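Local coordinates for 49 protein (Murid herpesvirus 4, PDB 6A4V) that probably interacts with host poly(ADP-ribose) polymerase 1 and thereby facilitates virus replication, at residues Thr56-His59 and Ser63-Leu66; His49-Ile54 and Lys251-Glu256; Lys68-Cys73 and Gly307-Ile312; Ala245-Phe250 and Thr291-Leu296; Gln77-Asn82 and Gln237-Ser242. All coordinates share one frame; numbering follows the deposited sequence.

Contact 1 (Thr56-His59 and Ser63-Leu66)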
# COMPACT_ATOMS: atom_id res chain seq x y z
N THR B 56 -18.01 -5.97 -23.48
CA THR B 56 -19.08 -5.37 -24.30
C THR B 56 -18.74 -3.88 -24.52
O THR B 56 -18.84 -3.40 -25.63
CB THR B 56 -20.47 -5.76 -23.76
OG1 THR B 56 -20.79 -5.00 -22.59
CG2 THR B 56 -20.63 -7.25 -23.49
N ARG B 57 -18.27 -3.15 -23.51
CA ARG B 57 -17.85 -1.73 -23.68
C ARG B 57 -16.71 -1.54 -24.71
O ARG B 57 -16.70 -0.53 -25.42
CB ARG B 57 -17.38 -1.10 -22.36
CG ARG B 57 -18.47 -0.35 -21.62
CD ARG B 57 -17.96 0.45 -20.43
NE ARG B 57 -19.02 0.62 -19.43
CZ ARG B 57 -18.84 1.01 -18.18
NH1 ARG B 57 -17.69 1.55 -17.81
NH2 ARG B 57 -19.81 0.87 -17.30
N GLU B 58 -15.69 -2.42 -24.74
CA GLU B 58 -14.44 -2.06 -25.43
C GLU B 58 -14.53 -2.42 -26.92
O GLU B 58 -15.04 -3.48 -27.30
CB GLU B 58 -13.20 -2.68 -24.79
CG GLU B 58 -12.56 -1.82 -23.72
CD GLU B 58 -12.18 -0.41 -24.15
OE1 GLU B 58 -11.68 -0.24 -25.29
OE2 GLU B 58 -12.41 0.51 -23.35
N HIS B 59 -13.98 -1.53 -27.74
CA HIS B 59 -14.08 -1.64 -29.19
C HIS B 59 -13.22 -2.85 -29.63
O HIS B 59 -13.72 -3.81 -30.27
CB HIS B 59 -13.72 -0.28 -29.83
CG HIS B 59 -14.15 0.91 -29.02
ND1 HIS B 59 -15.47 1.37 -29.02
CD2 HIS B 59 -13.47 1.73 -28.19
CE1 HIS B 59 -15.56 2.42 -28.22
NE2 HIS B 59 -14.35 2.66 -27.70
N SER B 63 -7.62 -3.66 -26.62
CA SER B 63 -8.12 -2.72 -25.64
C SER B 63 -8.77 -3.43 -24.45
O SER B 63 -8.51 -3.10 -23.33
CB SER B 63 -9.09 -1.82 -26.25
OG SER B 63 -8.47 -1.02 -27.25
N ALA B 64 -9.63 -4.40 -24.72
CA ALA B 64 -10.32 -5.07 -23.65
C ALA B 64 -9.31 -5.85 -22.80
O ALA B 64 -9.25 -5.73 -21.58
CB ALA B 64 -11.39 -5.95 -24.26
N CYS B 65 -8.39 -6.54 -23.46
CA CYS B 65 -7.41 -7.40 -22.75
C CYS B 65 -6.61 -6.52 -21.78
O CYS B 65 -6.39 -6.87 -20.61
CB CYS B 65 -6.58 -8.17 -23.76
SG CYS B 65 -5.64 -9.51 -22.98
N LEU B 66 -6.28 -5.31 -22.23
CA LEU B 66 -5.44 -4.48 -21.48
C LEU B 66 -6.16 -3.95 -20.24
O LEU B 66 -5.57 -4.00 -19.16
CB LEU B 66 -4.95 -3.33 -22.35
CG LEU B 66 -3.84 -3.76 -23.27
CD1 LEU B 66 -3.52 -2.61 -24.20
CD2 LEU B 66 -2.62 -4.17 -22.45
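The flat carboxylate of Glu58 reaches across a tight turn to Ser63, its OE1 lying 3.2 Å from Ser63 CB and its CD 4.0 Å from the same carbon. A second flat group, the imidazole of His59, carries Arg57 O over one face, toward the rim of the ring. Together these residues form the corner between two consecutive helices: helix 44-57 ends, a few residues turn the chain, and helix 61-85 begins. Glu58 is the first residue to abandon helical backbone angles, and its extended conformation directs CB toward the new helix. There CB packs on the methyl of Ala64, 3.8 Å from Ala64 CB. The small alanine suits this place because the two backbones come close, with 5.4 Å between Glu58 CA and Ala64 CA. The glutamate chain then bends at its second torsion (chi2 -55°), which turns the carboxylate toward the first turn of helix 61-85. An acid beside a helix N terminus would be favoured electrostatically. Ala64 also touches Ile54 and Asp55 of the preceding helix, whereas Leu66 faces helices 238-262 and 295-312, an apolar residue turned into the interior. Ser63 is buried and packs on Ile312 as well. Between the two points of contact at Ser63 CB and Ala64 CB, the methylene Glu58 CG rests 3.9 Å from Ala64 CA.

Contact 2 (His49-Ile54 and Lys251-Glu256)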
# COMPACT_ATOMS: atom_id res chain seq x y z
N HIS B 49 -17.63 -10.52 -13.75
CA HIS B 49 -18.61 -9.50 -14.13
C HIS B 49 -17.89 -8.28 -14.73
O HIS B 49 -18.17 -7.90 -15.85
CB HIS B 49 -19.54 -9.14 -12.95
CG HIS B 49 -20.58 -8.11 -13.25
ND1 HIS B 49 -20.40 -6.76 -12.95
CD2 HIS B 49 -21.82 -8.22 -13.77
CE1 HIS B 49 -21.48 -6.08 -13.29
NE2 HIS B 49 -22.37 -6.96 -13.79
N THR B 50 -16.95 -7.67 -14.00
CA THR B 50 -16.24 -6.52 -14.56
C THR B 50 -15.74 -6.85 -15.98
O THR B 50 -15.59 -5.94 -16.80
CB THR B 50 -15.06 -6.05 -13.70
OG1 THR B 50 -15.44 -5.87 -12.33
CG2 THR B 50 -14.50 -4.73 -14.20
N PHE B 51 -15.45 -8.13 -16.27
CA PHE B 51 -14.75 -8.49 -17.52
C PHE B 51 -15.72 -8.37 -18.69
O PHE B 51 -15.42 -7.69 -19.66
CB PHE B 51 -14.15 -9.90 -17.48
CG PHE B 51 -12.78 -9.97 -16.86
CD1 PHE B 51 -12.15 -8.83 -16.37
CD2 PHE B 51 -12.14 -11.19 -16.71
CE1 PHE B 51 -10.89 -8.90 -15.81
CE2 PHE B 51 -10.89 -11.26 -16.09
CZ PHE B 51 -10.27 -10.11 -15.65
N CYS B 52 -16.85 -9.06 -18.52
CA CYS B 52 -18.00 -9.04 -19.40
C CYS B 52 -18.47 -7.60 -19.63
O CYS B 52 -18.89 -7.28 -20.73
CB CYS B 52 -19.11 -9.92 -18.83
SG CYS B 52 -18.67 -11.69 -18.82
N VAL B 53 -18.40 -6.75 -18.60
CA VAL B 53 -18.70 -5.33 -18.76
C VAL B 53 -17.72 -4.76 -19.78
O VAL B 53 -18.13 -4.29 -20.84
CB VAL B 53 -18.65 -4.56 -17.41
CG1 VAL B 53 -18.64 -3.05 -17.58
CG2 VAL B 53 -19.80 -4.98 -16.50
N ILE B 54 -16.42 -4.86 -19.46
CA ILE B 54 -15.32 -4.42 -20.30
C ILE B 54 -15.50 -4.95 -21.74
O ILE B 54 -15.33 -4.21 -22.70
CB ILE B 54 -13.96 -4.89 -19.72
CG1 ILE B 54 -13.58 -4.13 -18.44
CG2 ILE B 54 -12.86 -4.79 -20.77
CD1 ILE B 54 -12.59 -4.87 -17.56
N LYS B 251 -1.30 -13.82 -15.32
CA LYS B 251 -0.23 -14.33 -16.25
C LYS B 251 -0.79 -14.86 -17.60
O LYS B 251 -0.22 -14.72 -18.64
CB LYS B 251 0.47 -15.50 -15.56
CG LYS B 251 1.68 -16.05 -16.28
CD LYS B 251 1.80 -17.57 -16.09
CE LYS B 251 1.61 -18.06 -14.67
NZ LYS B 251 1.86 -19.52 -14.62
N ASN B 252 -1.89 -15.63 -17.53
CA ASN B 252 -2.49 -16.24 -18.70
C ASN B 252 -3.16 -15.18 -19.60
O ASN B 252 -3.22 -15.34 -20.87
CB ASN B 252 -3.43 -17.37 -18.29
CG ASN B 252 -2.67 -18.55 -17.74
OD1 ASN B 252 -1.74 -19.05 -18.41
ND2 ASN B 252 -3.11 -19.08 -16.59
N HIS B 253 -3.65 -14.08 -19.02
CA HIS B 253 -4.25 -13.09 -19.91
C HIS B 253 -3.14 -12.30 -20.54
O HIS B 253 -3.36 -11.82 -21.64
CB HIS B 253 -5.25 -12.15 -19.27
CG HIS B 253 -6.64 -12.66 -19.16
ND1 HIS B 253 -7.54 -12.60 -20.22
CD2 HIS B 253 -7.31 -13.14 -18.08
CE1 HIS B 253 -8.70 -13.06 -19.78
NE2 HIS B 253 -8.58 -13.43 -18.48
N VAL B 254 -1.96 -12.19 -19.90
CA VAL B 254 -0.83 -11.63 -20.66
C VAL B 254 -0.55 -12.51 -21.89
O VAL B 254 -0.33 -12.01 -23.00
CB VAL B 254 0.40 -11.36 -19.73
CG1 VAL B 254 1.64 -10.97 -20.53
CG2 VAL B 254 0.07 -10.21 -18.74
N LYS B 255 -0.59 -13.85 -21.74
CA LYS B 255 -0.30 -14.70 -22.94
C LYS B 255 -1.37 -14.53 -24.03
O LYS B 255 -0.99 -14.48 -25.16
CB LYS B 255 -0.07 -16.15 -22.57
CG LYS B 255 1.41 -16.36 -22.26
CD LYS B 255 1.65 -17.34 -21.18
CE LYS B 255 3.04 -17.27 -20.60
NZ LYS B 255 3.04 -17.96 -19.27
N GLU B 256 -2.64 -14.40 -23.63
CA GLU B 256 -3.69 -14.13 -24.49
C GLU B 256 -3.41 -12.84 -25.24
O GLU B 256 -3.55 -12.82 -26.44
CB GLU B 256 -5.02 -14.00 -23.74
CG GLU B 256 -6.11 -13.45 -24.62
CD GLU B 256 -7.51 -13.29 -24.06
OE1 GLU B 256 -8.42 -13.49 -24.85
OE2 GLU B 256 -7.69 -12.89 -22.89
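Phe51 and His253 reach each other because both first torsions (chi1 -86° and -84°) set CG opposite the carbonyl carbon, beside the backbone N, which carries each ring out into the gap between helices 44-57 and 238-262. The backbones stay well apart, with 11.7 Å between Phe51 CA and His253 CA, and a long aromatic side chain from each helix bridges the distance. The rings meet obliquely, planes at 76°, and their nearest atoms are Phe51 CE2 and His253 NE2 at 4.0 Å. Lys68 of helix 61-85 touches both rings, so the pair also rests on that third helix. Elsewhere on the imidazole, His253 ND1 donates to Glu256 OE2 at 2.7 Å, about one turn further along the same helix. This bond is bent, and the acceptor lies somewhat out of the ring plane. It should help to hold the imidazole's rotation. The carboxylate would be expected to polarise the ring and could favour its protonated form, although the nearby Lys68 ammonium would act against this.

Contact 3 (Lys68-Cys73 and Gly307-Ile312)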
# COMPACT_ATOMS: atom_id res chain seq x y z
N LYS B 68 -8.40 -5.51 -18.77
CA LYS B 68 -8.61 -6.66 -17.94
C LYS B 68 -7.35 -6.87 -17.12
O LYS B 68 -7.44 -7.14 -15.91
CB LYS B 68 -8.93 -7.91 -18.77
CG LYS B 68 -10.22 -7.87 -19.57
CD LYS B 68 -11.12 -9.15 -19.52
CE LYS B 68 -11.81 -9.45 -20.84
NZ LYS B 68 -11.57 -10.85 -21.30
N LEU B 69 -6.21 -6.63 -17.77
CA LEU B 69 -4.92 -6.79 -17.24
C LEU B 69 -4.64 -5.74 -16.18
O LEU B 69 -3.89 -6.04 -15.27
CB LEU B 69 -3.87 -6.70 -18.34
CG LEU B 69 -3.72 -7.99 -19.15
CD1 LEU B 69 -2.86 -7.76 -20.38
CD2 LEU B 69 -3.19 -9.12 -18.28
N GLN B 70 -5.12 -4.52 -16.40
CA GLN B 70 -4.91 -3.42 -15.46
C GLN B 70 -5.68 -3.71 -14.18
O GLN B 70 -5.06 -3.70 -13.08
CB GLN B 70 -5.36 -2.11 -16.08
CG GLN B 70 -4.31 -1.59 -17.04
CD GLN B 70 -4.74 -0.32 -17.73
OE1 GLN B 70 -5.87 -0.18 -18.19
NE2 GLN B 70 -3.81 0.62 -17.81
N VAL B 71 -6.91 -4.20 -14.34
CA VAL B 71 -7.68 -4.64 -13.22
C VAL B 71 -6.95 -5.76 -12.49
O VAL B 71 -6.98 -5.76 -11.26
CB VAL B 71 -9.06 -5.19 -13.61
CG1 VAL B 71 -9.66 -5.97 -12.46
CG2 VAL B 71 -9.96 -4.05 -14.06
N LEU B 72 -6.39 -6.73 -13.25
CA LEU B 72 -5.77 -7.84 -12.55
C LEU B 72 -4.47 -7.41 -11.90
O LEU B 72 -4.09 -7.97 -10.87
CB LEU B 72 -5.53 -9.01 -13.48
CG LEU B 72 -6.76 -9.80 -13.82
CD1 LEU B 72 -6.44 -10.77 -14.91
CD2 LEU B 72 -7.30 -10.52 -12.62
N CYS B 73 -3.75 -6.45 -12.51
CA CYS B 73 -2.51 -5.97 -11.87
C CYS B 73 -2.74 -5.30 -10.50
O CYS B 73 -1.97 -5.50 -9.47
CB CYS B 73 -1.87 -4.93 -12.77
SG CYS B 73 -0.16 -4.77 -12.32
N GLY B 307 1.35 2.47 -20.89
CA GLY B 307 2.11 2.74 -22.14
C GLY B 307 1.46 2.08 -23.35
O GLY B 307 1.41 2.65 -24.42
N LEU B 308 1.00 0.84 -23.18
CA LEU B 308 0.55 -0.01 -24.27
C LEU B 308 -0.82 0.47 -24.79
O LEU B 308 -1.03 0.54 -25.99
CB LEU B 308 0.51 -1.46 -23.79
CG LEU B 308 1.78 -2.26 -24.09
CD1 LEU B 308 1.87 -3.53 -23.23
CD2 LEU B 308 1.83 -2.61 -25.55
N GLN B 309 -1.73 0.79 -23.88
CA GLN B 309 -2.95 1.51 -24.14
C GLN B 309 -2.64 2.81 -24.89
O GLN B 309 -3.33 3.18 -25.83
CB GLN B 309 -3.71 1.83 -22.84
CG GLN B 309 -4.73 0.76 -22.46
CD GLN B 309 -5.39 0.92 -21.11
OE1 GLN B 309 -6.29 0.16 -20.75
NE2 GLN B 309 -4.95 1.90 -20.32
N ILE B 310 -1.65 3.56 -24.43
CA ILE B 310 -1.50 4.86 -24.99
C ILE B 310 -1.14 4.65 -26.46
O ILE B 310 -1.79 5.21 -27.31
CB ILE B 310 -0.52 5.74 -24.20
CG1 ILE B 310 -1.14 6.27 -22.91
CG2 ILE B 310 0.04 6.88 -25.06
CD1 ILE B 310 -2.60 6.68 -23.02
N TYR B 311 -0.18 3.77 -26.75
CA TYR B 311 0.23 3.56 -28.12
C TYR B 311 -0.93 3.02 -28.99
O TYR B 311 -1.24 3.65 -30.01
CB TYR B 311 1.45 2.66 -28.22
CG TYR B 311 2.14 2.78 -29.56
CD1 TYR B 311 2.00 1.80 -30.53
CD2 TYR B 311 2.88 3.91 -29.89
CE1 TYR B 311 2.61 1.91 -31.77
CE2 TYR B 311 3.49 4.05 -31.12
CZ TYR B 311 3.37 3.04 -32.06
OH TYR B 311 3.99 3.15 -33.27
N ILE B 312 -1.56 1.89 -28.61
CA ILE B 312 -2.55 1.19 -29.50
C ILE B 312 -3.67 2.16 -29.92
O ILE B 312 -4.14 2.08 -31.07
CB ILE B 312 -3.16 -0.11 -28.92
CG1 ILE B 312 -4.00 0.16 -27.67
CG2 ILE B 312 -2.11 -1.20 -28.70
CD1 ILE B 312 -5.51 0.17 -27.91
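Gln70 and Gln309 face each other between helices 61-85 and 295-312. Their amide carbons, Gln70 CD and Gln309 CD, stand 3.7 Å apart. The two backbones are distant, 10.2 Å from Gln70 CA to Gln309 CA, so each side chain has to span part of the gap. Both do so by straightening beyond CG (chi2 177° and 173°), arriving from opposite directions with their amide planes almost perpendicular. This pairing is the outer, solvent side of the interface, a single pair of side chains. Both glutamines are only partly buried, and Ile310, next to Gln309, is exposed. Deeper in, the same two helices belong to a close-packed apolar interior. Leu69 lies among Leu305, Phe250, His253 and Val254, while Cys73 meets Phe298, Ile301 and Leu302; on the other helix, Leu308 packs against Lys278 and Leu282 of helix 274-289. The arrangement is that of an amphipathic helical bundle: leucines are turned inward, and long polar residues bridge the seam at its surface. Glutamine suits the seam, since its side chain can lie against neighbours such as Leu66, which Gln309 touches, while its polar end remains at the partly exposed surface of the seam. A primary amide carries both a donor and an acceptor, so such a pair can adapt by rotating either amide, and its polarity is compatible with water at the edge of the bundle.

Contact 4 (Ala245-Phe250 and Thr291-Leu296)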
# COMPACT_ATOMS: atom_id res chain seq x y z
N ALA B 245 -4.98 -17.93 -7.76
CA ALA B 245 -5.94 -17.87 -8.88
C ALA B 245 -5.71 -16.58 -9.63
O ALA B 245 -5.58 -16.55 -10.85
CB ALA B 245 -7.38 -17.91 -8.41
N PHE B 246 -5.68 -15.47 -8.90
CA PHE B 246 -5.68 -14.19 -9.63
C PHE B 246 -4.33 -13.97 -10.36
O PHE B 246 -4.27 -13.36 -11.48
CB PHE B 246 -6.06 -13.09 -8.66
CG PHE B 246 -7.54 -12.93 -8.46
CD1 PHE B 246 -8.32 -12.41 -9.48
CD2 PHE B 246 -8.11 -13.15 -7.22
CE1 PHE B 246 -9.67 -12.23 -9.30
CE2 PHE B 246 -9.46 -12.95 -7.03
CZ PHE B 246 -10.24 -12.48 -8.06
N ASN B 247 -3.26 -14.53 -9.78
CA ASN B 247 -1.92 -14.50 -10.41
C ASN B 247 -1.95 -15.31 -11.72
O ASN B 247 -1.44 -14.88 -12.75
CB ASN B 247 -0.76 -14.85 -9.44
CG ASN B 247 -0.32 -13.67 -8.58
OD1 ASN B 247 0.42 -12.80 -9.02
ND2 ASN B 247 -0.86 -13.56 -7.39
N ALA B 248 -2.44 -16.53 -11.69
CA ALA B 248 -2.74 -17.37 -12.95
C ALA B 248 -3.54 -16.56 -13.97
O ALA B 248 -3.17 -16.29 -15.15
CB ALA B 248 -3.55 -18.52 -12.47
N LEU B 249 -4.61 -16.00 -13.46
CA LEU B 249 -5.55 -15.38 -14.30
C LEU B 249 -4.84 -14.21 -14.94
O LEU B 249 -5.07 -13.98 -16.07
CB LEU B 249 -6.77 -15.03 -13.46
CG LEU B 249 -8.10 -14.77 -14.17
CD1 LEU B 249 -8.50 -15.90 -15.10
CD2 LEU B 249 -9.20 -14.50 -13.13
N PHE B 250 -3.91 -13.53 -14.24
CA PHE B 250 -3.17 -12.37 -14.81
C PHE B 250 -2.10 -12.88 -15.79
O PHE B 250 -1.91 -12.35 -16.92
CB PHE B 250 -2.67 -11.51 -13.65
CG PHE B 250 -1.74 -10.39 -14.00
CD1 PHE B 250 -2.14 -9.40 -14.87
CD2 PHE B 250 -0.51 -10.26 -13.36
CE1 PHE B 250 -1.26 -8.40 -15.25
CE2 PHE B 250 0.33 -9.19 -13.64
CZ PHE B 250 -0.04 -8.29 -14.64
N THR B 291 8.77 -15.18 -9.61
CA THR B 291 9.80 -15.59 -8.62
C THR B 291 9.98 -14.49 -7.58
O THR B 291 10.35 -14.79 -6.49
CB THR B 291 11.10 -15.99 -9.31
OG1 THR B 291 11.31 -15.06 -10.38
CG2 THR B 291 11.04 -17.40 -9.86
N SER B 292 9.73 -13.23 -7.95
CA SER B 292 9.62 -12.11 -7.00
C SER B 292 8.32 -11.34 -7.21
O SER B 292 8.20 -10.34 -8.02
CB SER B 292 10.81 -11.19 -7.04
OG SER B 292 11.10 -10.87 -8.37
N ASN B 293 7.34 -11.79 -6.41
CA ASN B 293 5.99 -11.33 -6.45
C ASN B 293 5.97 -10.18 -5.46
O ASN B 293 5.96 -10.37 -4.23
CB ASN B 293 5.03 -12.49 -6.17
CG ASN B 293 3.60 -12.19 -6.61
OD1 ASN B 293 2.80 -11.69 -5.82
ND2 ASN B 293 3.25 -12.51 -7.85
N ASN B 294 6.17 -8.98 -6.00
CA ASN B 294 6.52 -7.87 -5.17
C ASN B 294 5.98 -6.60 -5.84
O ASN B 294 5.88 -6.54 -7.09
CB ASN B 294 8.01 -7.81 -4.84
CG ASN B 294 8.86 -6.92 -5.74
OD1 ASN B 294 8.47 -5.81 -6.11
ND2 ASN B 294 10.07 -7.36 -6.04
N THR B 295 5.67 -5.63 -4.98
CA THR B 295 4.96 -4.42 -5.30
C THR B 295 5.74 -3.57 -6.30
O THR B 295 5.16 -2.83 -7.05
CB THR B 295 4.61 -3.64 -4.01
OG1 THR B 295 3.84 -2.47 -4.31
CG2 THR B 295 5.83 -3.20 -3.24
N LEU B 296 7.08 -3.61 -6.29
CA LEU B 296 7.80 -2.80 -7.32
C LEU B 296 7.48 -3.32 -8.72
O LEU B 296 7.24 -2.48 -9.68
CB LEU B 296 9.32 -2.81 -7.05
CG LEU B 296 9.75 -2.26 -5.71
CD1 LEU B 296 11.28 -2.36 -5.59
CD2 LEU B 296 9.32 -0.80 -5.56
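Asn293 ND2 donates to Asn247 OD1 at 3.1 Å, and the same nitrogen also bonds to Leu289 O, so both of its partners hold the amide in place. The site lies in the loop that joins helices 274-289 and 295-312, where it is tied to helix 238-262 of the all-helical fold. The bond to Asn247 is fairly straight, with an N-H...O angle of 157°. The acceptor lies in the plane of the Asn293 amide, but the donor stands 53° out of the Asn247 carbonyl plane and so is not on a lone pair. Asn293 reaches its partner with CG anti to the backbone N (chi1 -162°). Its OD1 accepts from Arg80 NH1 of helix 61-85, while the ND2 of the buried Asn247 is satisfied by Leu243 O one turn back. Asparagine suits both positions, because a short amide offers a donor and an acceptor, and the two side chains together bridge the 9.4 Å between Asn247 CA and Asn293 CA. Asn294, which packs on Phe88 of the second subunit and so places the loop at the dimer contact, is the N-cap of helix 295-312. This is a favoured role for asparagine: its OD1 accepts from Leu296 N in a short but bent and weak bond of 2.6 Å.

Contact 5 (Gln77-Asn82 and Gln237-Ser242)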
# COMPACT_ATOMS: atom_id res chain seq x y z
N GLN B 77 -1.53 -6.96 -6.84
CA GLN B 77 -0.72 -6.10 -6.09
C GLN B 77 -1.34 -5.88 -4.71
O GLN B 77 -0.66 -6.01 -3.66
CB GLN B 77 -0.55 -4.75 -6.77
CG GLN B 77 0.34 -3.79 -5.97
CD GLN B 77 0.66 -2.50 -6.68
OE1 GLN B 77 -0.20 -1.82 -7.25
NE2 GLN B 77 1.88 -2.03 -6.45
N THR B 78 -2.61 -5.50 -4.71
CA THR B 78 -3.26 -5.35 -3.40
C THR B 78 -3.19 -6.68 -2.65
O THR B 78 -2.87 -6.69 -1.48
CB THR B 78 -4.73 -4.93 -3.56
OG1 THR B 78 -4.62 -3.74 -4.29
CG2 THR B 78 -5.52 -4.68 -2.31
N LEU B 79 -3.45 -7.80 -3.32
CA LEU B 79 -3.52 -9.09 -2.60
C LEU B 79 -2.15 -9.52 -2.02
O LEU B 79 -2.09 -10.17 -0.98
CB LEU B 79 -4.05 -10.18 -3.52
CG LEU B 79 -5.51 -10.06 -3.96
CD1 LEU B 79 -5.90 -11.25 -4.84
CD2 LEU B 79 -6.44 -9.98 -2.77
N ARG B 80 -1.06 -9.12 -2.66
CA ARG B 80 0.28 -9.36 -2.09
C ARG B 80 0.56 -8.46 -0.87
O ARG B 80 1.19 -8.92 0.10
CB ARG B 80 1.37 -9.07 -3.12
CG ARG B 80 2.78 -9.23 -2.55
CD ARG B 80 3.36 -10.61 -2.74
NE ARG B 80 3.16 -11.72 -1.81
CZ ARG B 80 3.35 -12.98 -2.17
NH1 ARG B 80 3.26 -13.32 -3.45
NH2 ARG B 80 3.61 -13.91 -1.27
N HIS B 81 0.18 -7.19 -0.97
CA HIS B 81 0.23 -6.28 0.21
C HIS B 81 -0.48 -6.97 1.37
O HIS B 81 0.07 -7.11 2.46
CB HIS B 81 -0.33 -4.86 -0.04
CG HIS B 81 0.36 -3.99 -1.06
ND1 HIS B 81 -0.21 -2.80 -1.54
CD2 HIS B 81 1.54 -4.12 -1.73
CE1 HIS B 81 0.61 -2.22 -2.41
NE2 HIS B 81 1.70 -3.01 -2.55
N ASN B 82 -1.68 -7.50 1.10
CA ASN B 82 -2.49 -8.08 2.14
C ASN B 82 -1.84 -9.36 2.70
O ASN B 82 -1.88 -9.56 3.88
CB ASN B 82 -3.94 -8.32 1.73
CG ASN B 82 -4.72 -7.03 1.62
OD1 ASN B 82 -4.31 -6.04 2.22
ND2 ASN B 82 -5.76 -6.99 0.79
N GLN B 237 -6.35 -20.30 4.73
CA GLN B 237 -5.49 -19.70 3.71
C GLN B 237 -6.27 -19.22 2.47
O GLN B 237 -5.72 -19.24 1.32
CB GLN B 237 -4.42 -20.74 3.39
CG GLN B 237 -3.40 -20.81 4.53
CD GLN B 237 -2.11 -21.51 4.18
OE1 GLN B 237 -1.09 -20.87 3.96
NE2 GLN B 237 -2.17 -22.84 4.14
N PHE B 238 -7.47 -18.69 2.67
CA PHE B 238 -8.29 -18.19 1.49
C PHE B 238 -7.56 -17.02 0.79
O PHE B 238 -7.59 -16.96 -0.39
CB PHE B 238 -9.73 -17.82 1.88
CG PHE B 238 -10.59 -18.96 2.42
CD1 PHE B 238 -10.41 -20.28 2.02
CD2 PHE B 238 -11.60 -18.71 3.33
CE1 PHE B 238 -11.21 -21.31 2.52
CE2 PHE B 238 -12.45 -19.73 3.80
CZ PHE B 238 -12.24 -21.03 3.41
N LEU B 239 -6.80 -16.17 1.50
CA LEU B 239 -6.15 -15.06 0.75
C LEU B 239 -5.09 -15.62 -0.21
O LEU B 239 -5.00 -15.17 -1.40
CB LEU B 239 -5.60 -14.01 1.72
CG LEU B 239 -4.63 -12.98 1.16
CD1 LEU B 239 -5.30 -12.07 0.16
CD2 LEU B 239 -4.02 -12.17 2.28
N LEU B 240 -4.25 -16.52 0.28
CA LEU B 240 -3.22 -17.23 -0.66
C LEU B 240 -3.90 -17.89 -1.86
O LEU B 240 -3.49 -17.63 -3.00
CB LEU B 240 -2.40 -18.23 0.13
CG LEU B 240 -1.42 -19.18 -0.61
CD1 LEU B 240 -0.31 -18.44 -1.30
CD2 LEU B 240 -0.82 -20.13 0.43
N ASP B 241 -4.96 -18.65 -1.62
CA ASP B 241 -5.72 -19.23 -2.71
C ASP B 241 -6.08 -18.16 -3.74
O ASP B 241 -5.96 -18.32 -4.95
CB ASP B 241 -7.04 -19.86 -2.27
CG ASP B 241 -6.86 -21.18 -1.53
OD1 ASP B 241 -5.73 -21.73 -1.58
OD2 ASP B 241 -7.84 -21.64 -0.90
N SER B 242 -6.58 -17.06 -3.24
CA SER B 242 -7.21 -16.18 -4.13
C SER B 242 -6.10 -15.50 -4.93
O SER B 242 -6.29 -15.23 -6.09
CB SER B 242 -8.16 -15.26 -3.37
OG SER B 242 -8.32 -14.09 -4.07
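Leu239 leaves its helix with CB directed at helix 61-85, and CG stands anti to the backbone N (chi1 166°), which carries the fork of the side chain into the space between Leu79 and Asn82. Of the two methyls, CD1 lies 3.8 Å from Leu79 CD2 and 3.9 Å from Leu79 O. The other, Leu239 CD2, meets the next turn of the opposing helix, 3.6 Å from the carbonyl carbon C of Asn82 and 3.9 Å from Asn82 CB. One leucine thus touches two residues three apart on that helix, and the two leucines slide past each other in opposite directions. The second methyl of Leu79, CD1, rests 3.8 Å from Ser242 OG, where a small residue allows close approach. Asn82 offers its CB here, while its ND2 bonds to Tyr40 O. Tyr41 touches both Leu79 and Ser242, and Phe246 extends the apolar patch along helix 238-262. Across the dimer, His81 meets His81 of the second subunit edge-to-face. With local axes 10.0 Å apart and directions at 151°, this is an antiparallel helix pair of an all-helical fold, joined mainly by Leu79 and Leu239, with Asn82 and Ser242 completing the contact.

In the fold
From the N terminus, helix 44-57 opens contact 2, and contact 1 closes at once the short turn into helix 61-85, nested within the long loop that contact 2 eventually closes. Helix 61-85 then opens contacts 3 and 5. Contact 5 closes first, at the start of helix 238-262, and so lies inside the loops of both contact 2 and contact 3. Contact 4 opens next on helix 238-262, in series after contact 5; it closes at the loop before helix 295-312, crossing contact 2 and nesting inside contact 3. Contacts 2 and 3 cross. Helix 61-85, used by contacts 1, 3 and 5, thereby links the N-terminal helix to both later helices.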